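Local coordinates for protein putative endoribonuclease (Klebsiella pneumoniae, PDB 3LYB) that is probably an endoribonuclease of the L-PSP (YjgF-like) family, its cellular substrate unknown, at residues G28-N33 against M133-T138; E52-T57 against R114-P119; E78-T83 against I141-T146. All coordinates share one frame; numbering follows the deposited sequence.

Contact 1: G28-N33 against M133-T138; sequences GIIPVN and MLPDAT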
loop_
_atom_site.group_PDB
_atom_site.type_symbol
_atom_site.label_atom_id
_atom_site.label_comp_id
_atom_site.label_asym_id
_atom_site.label_seq_id
_atom_site.Cartn_x
_atom_site.Cartn_y
_atom_site.Cartn_z
ATOM N N GLY B 28 -28.829 -8.941 -11.523
ATOM C CA GLY B 28 -28.347 -8.247 -10.309
ATOM C C GLY B 28 -28.739 -6.793 -10.404
ATOM O O GLY B 28 -28.602 -6.170 -11.453
ATOM N N ILE B 29 -29.284 -6.250 -9.332
ATOM C CA ILE B 29 -29.766 -4.863 -9.380
ATOM C C ILE B 29 -28.880 -3.914 -8.572
ATOM O O ILE B 29 -28.411 -4.247 -7.495
ATOM C CB ILE B 29 -31.275 -4.758 -9.025
ATOM C CG1 ILE B 29 -32.096 -5.121 -10.266
ATOM C CG2 ILE B 29 -31.657 -3.326 -8.547
ATOM C CD1 ILE B 29 -33.521 -5.560 -9.984
ATOM N N ILE B 30 -28.640 -2.742 -9.134
ATOM C CA ILE B 30 -27.842 -1.721 -8.486
ATOM C C ILE B 30 -28.671 -0.441 -8.261
ATOM O O ILE B 30 -29.670 -0.222 -8.939
ATOM C CB ILE B 30 -26.569 -1.418 -9.307
ATOM C CG1 ILE B 30 -26.898 -1.367 -10.791
ATOM C CG2 ILE B 30 -25.497 -2.479 -9.056
ATOM C CD1 ILE B 30 -26.039 -0.356 -11.545
ATOM N N PRO B 31 -28.259 0.421 -7.313
ATOM C CA PRO B 31 -29.071 1.610 -7.009
ATOM C C PRO B 31 -28.896 2.765 -8.000
ATOM O O PRO B 31 -28.362 3.812 -7.641
ATOM C CB PRO B 31 -28.567 2.015 -5.637
ATOM C CG PRO B 31 -27.128 1.574 -5.638
ATOM C CD PRO B 31 -27.060 0.326 -6.456
ATOM N N VAL B 32 -29.343 2.571 -9.237
ATOM C CA VAL B 32 -29.316 3.634 -10.220
ATOM C C VAL B 32 -30.718 4.032 -10.609
ATOM O O VAL B 32 -31.616 3.181 -10.714
ATOM C CB VAL B 32 -28.573 3.243 -11.514
ATOM C CG1 VAL B 32 -27.170 2.730 -11.200
ATOM C CG2 VAL B 32 -29.388 2.216 -12.332
ATOM N N ASN B 33 -30.899 5.332 -10.836
ATOM C CA ASN B 33 -32.149 5.831 -11.386
ATOM C C ASN B 33 -32.286 5.358 -12.839
ATOM O O ASN B 33 -31.401 5.635 -13.655
ATOM C CB ASN B 33 -32.195 7.352 -11.299
ATOM C CG ASN B 33 -33.512 7.860 -10.738
ATOM O OD1 ASN B 33 -34.586 7.386 -11.122
ATOM N ND2 ASN B 33 -33.434 8.833 -9.817
HETATM N N MSE B 133 -18.743 -3.011 -8.005
HETATM C CA MSE B 133 -19.859 -3.300 -8.910
HETATM C C MSE B 133 -19.966 -2.195 -9.945
HETATM O O MSE B 133 -19.362 -1.145 -9.794
HETATM C CB MSE B 133 -21.182 -3.441 -8.159
HETATM C CG MSE B 133 -21.257 -4.665 -7.274
HETATM SE SE MSE B 133 -20.380 -4.505 -5.539
HETATM C CE MSE B 133 -21.649 -3.429 -4.564
ATOM N N LEU B 134 -20.704 -2.465 -11.020
ATOM C CA LEU B 134 -20.993 -1.483 -12.055
ATOM C C LEU B 134 -21.933 -0.432 -11.500
ATOM O O LEU B 134 -22.731 -0.729 -10.603
ATOM C CB LEU B 134 -21.677 -2.144 -13.238
ATOM C CG LEU B 134 -20.802 -2.936 -14.201
ATOM C CD1 LEU B 134 -21.728 -3.663 -15.214
ATOM C CD2 LEU B 134 -19.768 -2.060 -14.916
ATOM N N PRO B 135 -21.863 0.802 -12.023
ATOM C CA PRO B 135 -20.981 1.292 -13.064
ATOM C C PRO B 135 -19.711 1.917 -12.540
ATOM O O PRO B 135 -18.862 2.259 -13.344
ATOM C CB PRO B 135 -21.816 2.401 -13.701
ATOM C CG PRO B 135 -22.541 2.998 -12.579
ATOM C CD PRO B 135 -22.845 1.835 -11.628
ATOM N N ASP B 136 -19.619 2.128 -11.221
ATOM C CA ASP B 136 -18.422 2.652 -10.554
ATOM C C ASP B 136 -18.361 2.274 -9.050
ATOM O O ASP B 136 -19.293 1.643 -8.507
ATOM C CB ASP B 136 -18.282 4.165 -10.774
ATOM C CG ASP B 136 -19.185 5.009 -9.852
ATOM O OD1 ASP B 136 -19.433 4.640 -8.673
ATOM O OD2 ASP B 136 -19.643 6.096 -10.310
ATOM N N ALA B 137 -17.268 2.689 -8.400
ATOM C CA ALA B 137 -16.982 2.371 -7.011
ATOM C C ALA B 137 -17.934 2.965 -5.991
ATOM O O ALA B 137 -17.952 2.499 -4.873
ATOM C CB ALA B 137 -15.512 2.708 -6.635
ATOM N N THR B 138 -18.717 3.972 -6.344
ATOM C CA THR B 138 -19.722 4.512 -5.404
ATOM C C THR B 138 -20.941 3.576 -5.147
ATOM O O THR B 138 -21.783 3.860 -4.257
ATOM C CB THR B 138 -20.265 5.933 -5.828
ATOM O OG1 THR B 138 -21.008 5.813 -7.036
ATOM C CG2 THR B 138 -19.121 6.945 -6.028
#
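Ile30 meets Pro135 where two loops of the YjgF-like fold converge, one following strand 23-26 and the other leading into strand 141-148. The two side chains approach obliquely, with the delta methyl of Ile30 against the ring of Pro135: CD1 lies 3.9 Å from Pro135 CD. That methyl also comes 3.5 Å from Leu134 O, and Ile30 CG2 rests 3.6 Å from the same oxygen. The peptide between Leu134 and Pro135 is cis, which puts Leu134 O and Pro135 CD on the same side of the C-N bond, so one methyl can touch both. Ile30 turns its CG1 into the position between its backbone N and carbonyl carbon (chi1 42°), while CG2 lies beside the backbone N, and both branches thereby face the Leu134 carbonyl. Val32 adds a looser contact, its CG1 4.4 Å from Pro135 CD. Between these two residues the chain folds through an inverse gamma turn about Pro31, with Val32 N bonded to Ile30 O at 2.8 Å. Phe60 of a third subunit packs on Val32 and Pro135, while Val127 of a second subunit packs on Leu134, which places the contact at a meeting of subunits. Asp136 forms an Asx turn with Thr138 N, and its OD1 is met on the syn side by Thr138 OG1 at 2.6 Å.

Contact 2: E52-T57 against R114-P119; sequences ELLGAT and RKLFYP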
loop_
_atom_site.group_PDB
_atom_site.type_symbol
_atom_site.label_atom_id
_atom_site.label_comp_id
_atom_site.label_asym_id
_atom_site.label_seq_id
_atom_site.Cartn_x
_atom_site.Cartn_y
_atom_site.Cartn_z
ATOM N N GLU B 52 -36.961 8.250 7.636
ATOM C CA GLU B 52 -37.007 7.917 9.086
ATOM C C GLU B 52 -37.381 6.445 9.229
ATOM O O GLU B 52 -37.067 5.821 10.219
ATOM C CB GLU B 52 -37.771 8.955 9.979
ATOM C CG GLU B 52 -37.768 8.760 11.582
ATOM C CD GLU B 52 -36.393 8.859 12.334
ATOM O OE1 GLU B 52 -35.990 9.976 12.776
ATOM O OE2 GLU B 52 -35.749 7.792 12.560
ATOM N N LEU B 53 -37.918 5.869 8.168
ATOM C CA LEU B 53 -38.119 4.420 8.114
ATOM C C LEU B 53 -36.822 3.606 7.916
ATOM O O LEU B 53 -36.781 2.408 8.234
ATOM C CB LEU B 53 -39.124 4.062 7.012
ATOM C CG LEU B 53 -39.544 2.605 6.853
ATOM C CD1 LEU B 53 -40.276 2.122 8.085
ATOM C CD2 LEU B 53 -40.411 2.480 5.641
ATOM N N LEU B 54 -35.781 4.235 7.366
ATOM C CA LEU B 54 -34.466 3.595 7.295
ATOM C C LEU B 54 -33.645 3.913 8.548
ATOM O O LEU B 54 -32.576 3.356 8.747
ATOM C CB LEU B 54 -33.704 3.963 6.010
ATOM C CG LEU B 54 -34.416 3.732 4.664
ATOM C CD1 LEU B 54 -33.692 4.399 3.482
ATOM C CD2 LEU B 54 -34.747 2.259 4.388
ATOM N N GLY B 55 -34.154 4.797 9.395
ATOM C CA GLY B 55 -33.498 5.086 10.660
ATOM C C GLY B 55 -32.718 6.387 10.646
ATOM O O GLY B 55 -31.804 6.571 11.454
ATOM N N ALA B 56 -33.064 7.296 9.735
ATOM C CA ALA B 56 -32.468 8.629 9.753
ATOM C C ALA B 56 -32.674 9.290 11.122
ATOM O O ALA B 56 -33.712 9.107 11.761
ATOM C CB ALA B 56 -33.050 9.476 8.650
ATOM N N THR B 57 -31.683 10.041 11.595
ATOM C CA THR B 57 -31.758 10.607 12.947
ATOM C C THR B 57 -31.962 12.114 12.917
ATOM O O THR B 57 -32.332 12.709 13.923
ATOM C CB THR B 57 -30.486 10.317 13.758
ATOM O OG1 THR B 57 -29.365 10.882 13.070
ATOM C CG2 THR B 57 -30.284 8.818 13.947
ATOM N N ARG B 114 -33.537 -4.880 4.970
ATOM C CA ARG B 114 -34.096 -6.110 4.428
ATOM C C ARG B 114 -35.272 -6.590 5.266
ATOM O O ARG B 114 -36.256 -7.064 4.719
ATOM C CB ARG B 114 -33.058 -7.215 4.281
ATOM C CG ARG B 114 -33.555 -8.322 3.389
ATOM C CD ARG B 114 -32.620 -9.476 3.258
ATOM N NE ARG B 114 -32.106 -9.942 4.539
ATOM C CZ ARG B 114 -31.207 -10.916 4.671
ATOM N NH1 ARG B 114 -30.730 -11.544 3.592
ATOM N NH2 ARG B 114 -30.779 -11.263 5.881
ATOM N N LYS B 115 -35.173 -6.449 6.579
ATOM C CA LYS B 115 -36.292 -6.732 7.475
ATOM C C LYS B 115 -37.609 -6.032 7.056
ATOM O O LYS B 115 -38.690 -6.635 7.120
ATOM C CB LYS B 115 -35.944 -6.336 8.901
ATOM C CG LYS B 115 -35.133 -7.350 9.639
ATOM C CD LYS B 115 -34.785 -6.799 11.036
ATOM C CE LYS B 115 -33.735 -7.656 11.744
ATOM N NZ LYS B 115 -32.979 -6.880 12.767
ATOM N N LEU B 116 -37.511 -4.774 6.627
ATOM C CA LEU B 116 -38.681 -4.037 6.151
ATOM C C LEU B 116 -39.384 -4.671 4.947
ATOM O O LEU B 116 -40.503 -4.298 4.642
ATOM C CB LEU B 116 -38.330 -2.575 5.809
ATOM C CG LEU B 116 -37.500 -1.702 6.761
ATOM C CD1 LEU B 116 -37.197 -0.355 6.115
ATOM C CD2 LEU B 116 -38.135 -1.516 8.133
ATOM N N PHE B 117 -38.731 -5.597 4.258
ATOM C CA PHE B 117 -39.309 -6.186 3.048
ATOM C C PHE B 117 -39.706 -7.635 3.271
ATOM O O PHE B 117 -40.496 -8.194 2.506
ATOM C CB PHE B 117 -38.321 -6.133 1.879
ATOM C CG PHE B 117 -38.142 -4.777 1.303
ATOM C CD1 PHE B 117 -37.323 -3.847 1.927
ATOM C CD2 PHE B 117 -38.784 -4.428 0.128
ATOM C CE1 PHE B 117 -37.171 -2.584 1.397
ATOM C CE2 PHE B 117 -38.635 -3.181 -0.420
ATOM C CZ PHE B 117 -37.821 -2.251 0.206
ATOM N N TYR B 118 -39.113 -8.240 4.293
ATOM C CA TYR B 118 -39.430 -9.581 4.707
ATOM C C TYR B 118 -39.704 -9.518 6.200
ATOM O O TYR B 118 -38.829 -9.889 7.017
ATOM C CB TYR B 118 -38.256 -10.507 4.447
ATOM C CG TYR B 118 -37.916 -10.683 2.997
ATOM C CD1 TYR B 118 -38.630 -11.580 2.199
ATOM C CD2 TYR B 118 -36.874 -9.965 2.420
ATOM C CE1 TYR B 118 -38.319 -11.757 0.870
ATOM C CE2 TYR B 118 -36.555 -10.131 1.081
ATOM C CZ TYR B 118 -37.281 -11.030 0.315
ATOM O OH TYR B 118 -36.968 -11.200 -1.006
ATOM N N PRO B 119 -40.911 -9.026 6.572
ATOM C CA PRO B 119 -41.252 -8.922 7.989
ATOM C C PRO B 119 -41.529 -10.325 8.532
ATOM O O PRO B 119 -41.079 -10.664 9.644
ATOM C CB PRO B 119 -42.509 -8.054 7.987
ATOM C CG PRO B 119 -43.170 -8.314 6.634
ATOM C CD PRO B 119 -42.072 -8.770 5.688
#
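Leu53 carries its CG opposite the backbone N (chi1 -176°), and Leu116 swings its own CG opposite the carbonyl carbon (chi1 -47°); with these torsions the two side chains meet end to end. The delta branch CD1 of Leu116 does the touching. It lies 3.8 Å from Leu53 CG and 3.5 Å from the backbone oxygen of the same residue, with Leu116 CD2 more distant from that oxygen at 4.2 Å. From the other leucine, Leu54, CD2 comes 4.0 Å from Leu116 CD1, and here the side chain lies roughly perpendicular to that of Leu116. One methyl is therefore met by two successive leucines, and no hydrogen bond joins the segments: the contact is apolar packing between the C-terminal part of helix 48-54 and the chain around the end of helix 107-115. Helix 48-54 finishes in a Schellman motif, with Gly55 at positive phi (102°) as the C-prime residue; Ala56 N turns back to Arg51 O, and Gly55 N makes a weak bond to Glu52 O. On the other side, Arg114 O accepts from both Phe117 N, at 2.9 Å, and Tyr118 N, at 3.1 Å, and Lys115 forms a salt bridge with Glu59 of a neighbouring subunit. Leu53 and Leu116 are exposed, whereas Leu54 is buried, packing on Trp74 of helix 60-85 while its backbone oxygen accepts from Arg112 NH1. Phe117 packs on the same helix, at Leu77, and Arg114 touches Leu97 of strand 94-101.

Contact 3: E78-T83 against I141-T146; sequences ESIRRT and IEVEAT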
loop_
_atom_site.group_PDB
_atom_site.type_symbol
_atom_site.label_atom_id
_atom_site.label_comp_id
_atom_site.label_asym_id
_atom_site.label_seq_id
_atom_site.Cartn_x
_atom_site.Cartn_y
_atom_site.Cartn_z
ATOM N N GLU B 78 -36.478 -2.165 -3.129
ATOM C CA GLU B 78 -37.720 -1.682 -3.729
ATOM C C GLU B 78 -37.783 -1.931 -5.236
ATOM O O GLU B 78 -38.856 -2.217 -5.765
ATOM C CB GLU B 78 -37.948 -0.201 -3.388
ATOM C CG GLU B 78 -39.176 0.462 -4.053
ATOM C CD GLU B 78 -40.543 -0.017 -3.507
ATOM O OE1 GLU B 78 -40.583 -0.717 -2.463
ATOM O OE2 GLU B 78 -41.577 0.333 -4.136
ATOM N N SER B 79 -36.650 -1.832 -5.926
ATOM C CA SER B 79 -36.596 -2.188 -7.348
ATOM C C SER B 79 -37.009 -3.632 -7.537
ATOM O O SER B 79 -37.798 -3.951 -8.419
ATOM C CB SER B 79 -35.187 -2.007 -7.911
ATOM O OG SER B 79 -34.836 -0.639 -7.960
ATOM N N ILE B 80 -36.467 -4.502 -6.691
ATOM C CA ILE B 80 -36.775 -5.912 -6.753
ATOM C C ILE B 80 -38.264 -6.043 -6.596
ATOM O O ILE B 80 -38.909 -6.601 -7.465
ATOM C CB ILE B 80 -35.967 -6.748 -5.726
ATOM C CG1 ILE B 80 -34.528 -6.913 -6.229
ATOM C CG2 ILE B 80 -36.575 -8.126 -5.533
ATOM C CD1 ILE B 80 -33.532 -7.334 -5.158
ATOM N N ARG B 81 -38.816 -5.464 -5.539
ATOM C CA ARG B 81 -40.262 -5.482 -5.343
ATOM C C ARG B 81 -41.010 -5.056 -6.597
ATOM O O ARG B 81 -41.798 -5.830 -7.125
ATOM C CB ARG B 81 -40.686 -4.633 -4.153
ATOM C CG ARG B 81 -42.025 -5.044 -3.566
ATOM C CD ARG B 81 -42.424 -4.188 -2.337
ATOM N NE ARG B 81 -42.671 -2.773 -2.637
ATOM C CZ ARG B 81 -43.517 -2.318 -3.567
ATOM N NH1 ARG B 81 -44.191 -3.156 -4.351
ATOM N NH2 ARG B 81 -43.676 -1.020 -3.747
ATOM N N ARG B 82 -40.745 -3.858 -7.102
ATOM C CA ARG B 82 -41.472 -3.383 -8.276
ATOM C C ARG B 82 -41.337 -4.281 -9.494
ATOM O O ARG B 82 -42.296 -4.455 -10.245
ATOM C CB ARG B 82 -41.106 -1.947 -8.626
ATOM C CG ARG B 82 -41.996 -0.965 -7.926
ATOM C CD ARG B 82 -41.500 0.448 -8.070
ATOM N NE ARG B 82 -41.615 1.141 -6.786
ATOM C CZ ARG B 82 -41.269 2.408 -6.560
ATOM N NH1 ARG B 82 -40.781 3.166 -7.536
ATOM N NH2 ARG B 82 -41.413 2.910 -5.344
ATOM N N THR B 83 -40.149 -4.845 -9.693
ATOM C CA THR B 83 -39.907 -5.750 -10.805
ATOM C C THR B 83 -40.747 -7.006 -10.601
ATOM O O THR B 83 -41.525 -7.400 -11.474
ATOM C CB THR B 83 -38.423 -6.105 -10.893
ATOM O OG1 THR B 83 -37.644 -4.900 -10.806
ATOM C CG2 THR B 83 -38.105 -6.842 -12.201
ATOM N N ILE B 141 -23.727 -1.759 -2.759
ATOM C CA ILE B 141 -24.536 -2.955 -2.565
ATOM C C ILE B 141 -25.165 -3.328 -3.896
ATOM O O ILE B 141 -25.604 -2.471 -4.635
ATOM C CB ILE B 141 -25.632 -2.722 -1.479
ATOM C CG1 ILE B 141 -26.563 -3.922 -1.350
ATOM C CG2 ILE B 141 -26.469 -1.456 -1.769
ATOM C CD1 ILE B 141 -26.041 -5.027 -0.498
ATOM N N GLU B 142 -25.168 -4.600 -4.232
ATOM C CA GLU B 142 -25.884 -5.047 -5.413
ATOM C C GLU B 142 -26.518 -6.383 -5.072
ATOM O O GLU B 142 -25.818 -7.280 -4.576
ATOM C CB GLU B 142 -24.952 -5.203 -6.610
ATOM C CG GLU B 142 -25.504 -6.200 -7.616
ATOM C CD GLU B 142 -24.869 -6.127 -8.986
ATOM O OE1 GLU B 142 -23.971 -5.283 -9.185
ATOM O OE2 GLU B 142 -25.272 -6.925 -9.874
ATOM N N VAL B 143 -27.829 -6.506 -5.310
ATOM C CA VAL B 143 -28.567 -7.746 -4.976
ATOM C C VAL B 143 -29.089 -8.451 -6.204
ATOM O O VAL B 143 -29.581 -7.815 -7.117
ATOM C CB VAL B 143 -29.765 -7.507 -4.036
ATOM C CG1 VAL B 143 -30.410 -8.844 -3.676
ATOM C CG2 VAL B 143 -29.334 -6.801 -2.781
ATOM N N GLU B 144 -28.955 -9.766 -6.220
ATOM C CA GLU B 144 -29.476 -10.604 -7.294
ATOM C C GLU B 144 -30.602 -11.460 -6.731
ATOM O O GLU B 144 -30.450 -12.083 -5.696
ATOM C CB GLU B 144 -28.359 -11.490 -7.865
ATOM C CG GLU B 144 -28.783 -12.466 -8.966
ATOM C CD GLU B 144 -27.819 -13.647 -9.107
ATOM O OE1 GLU B 144 -26.674 -13.418 -9.549
ATOM O OE2 GLU B 144 -28.191 -14.809 -8.788
ATOM N N ALA B 145 -31.727 -11.485 -7.421
ATOM C CA ALA B 145 -32.912 -12.135 -6.902
ATOM C C ALA B 145 -33.361 -13.283 -7.778
ATOM O O ALA B 145 -33.335 -13.207 -9.008
ATOM C CB ALA B 145 -34.051 -11.118 -6.731
ATOM N N THR B 146 -33.776 -14.355 -7.132
ATOM C CA THR B 146 -34.434 -15.430 -7.836
ATOM C C THR B 146 -35.855 -15.670 -7.278
ATOM O O THR B 146 -36.075 -15.702 -6.065
ATOM C CB THR B 146 -33.580 -16.686 -7.833
ATOM O OG1 THR B 146 -32.282 -16.348 -8.332
ATOM C CG2 THR B 146 -34.186 -17.736 -8.736
#
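Helix segment 78-83 packs over one face of strand 141-146, the backbones coming nearest at Ile80 and Ala145, whose CA atoms are 7.3 Å apart. From 78-83, Ile80 is the residue that makes the contact. Its CD1 reaches 3.8 Å from Val143 CG1, the two side chains lying nearly perpendicular. With CG1 opposite the carbonyl carbon (chi1 -76°), CD1 sits over Val143 and also comes within 4.1 Å of Ala145 CB, which CG2 approaches as well; the two alternate strand residues share a face of the sheet. This is the layered alpha/beta core of the YjgF-like fold: helix 60-85 covers a mixed sheet in which strand 141-148 runs between 23-26 and 94-101. Val76 of the same helix and Leu97 of the adjacent strand also touch Val143. Glu144 points from the other face, where its carboxylate meets Lys96 and Thr126 of a second subunit. Along the helix, Glu78 is held by two arginines: Arg82 grips OE2 side-on, with NE at 2.8 Å and NH2 at 2.9 Å, both on the anti side and tilted out of the carboxylate plane, NH2 by 31°, while Arg81 NE meets Glu78 OE1 from above that plane at 2.9 Å.

In the fold
Contact 3 lies about 5 Å from the centre of the chain, with contacts 1 and 2 on opposite sides of that centre and about 21 Å apart, centre to centre. Contacts 1 and 3, with centres 12 Å apart, are joined by a probable hydrogen bond from Ile29 N to Val143 O at 2.7 Å, and both touch the second subunit. Contacts 2 and 3, 16 Å apart between centres, meet where Phe117 CZ packs 3.6 Å from Glu78 N. A calcium ion is bound by Asn41 and Asp45; a bound calcium lies about 10 Å from the Leu134 side chain in contact 1 and about 13 Å from the Leu54 side chain in contact 2.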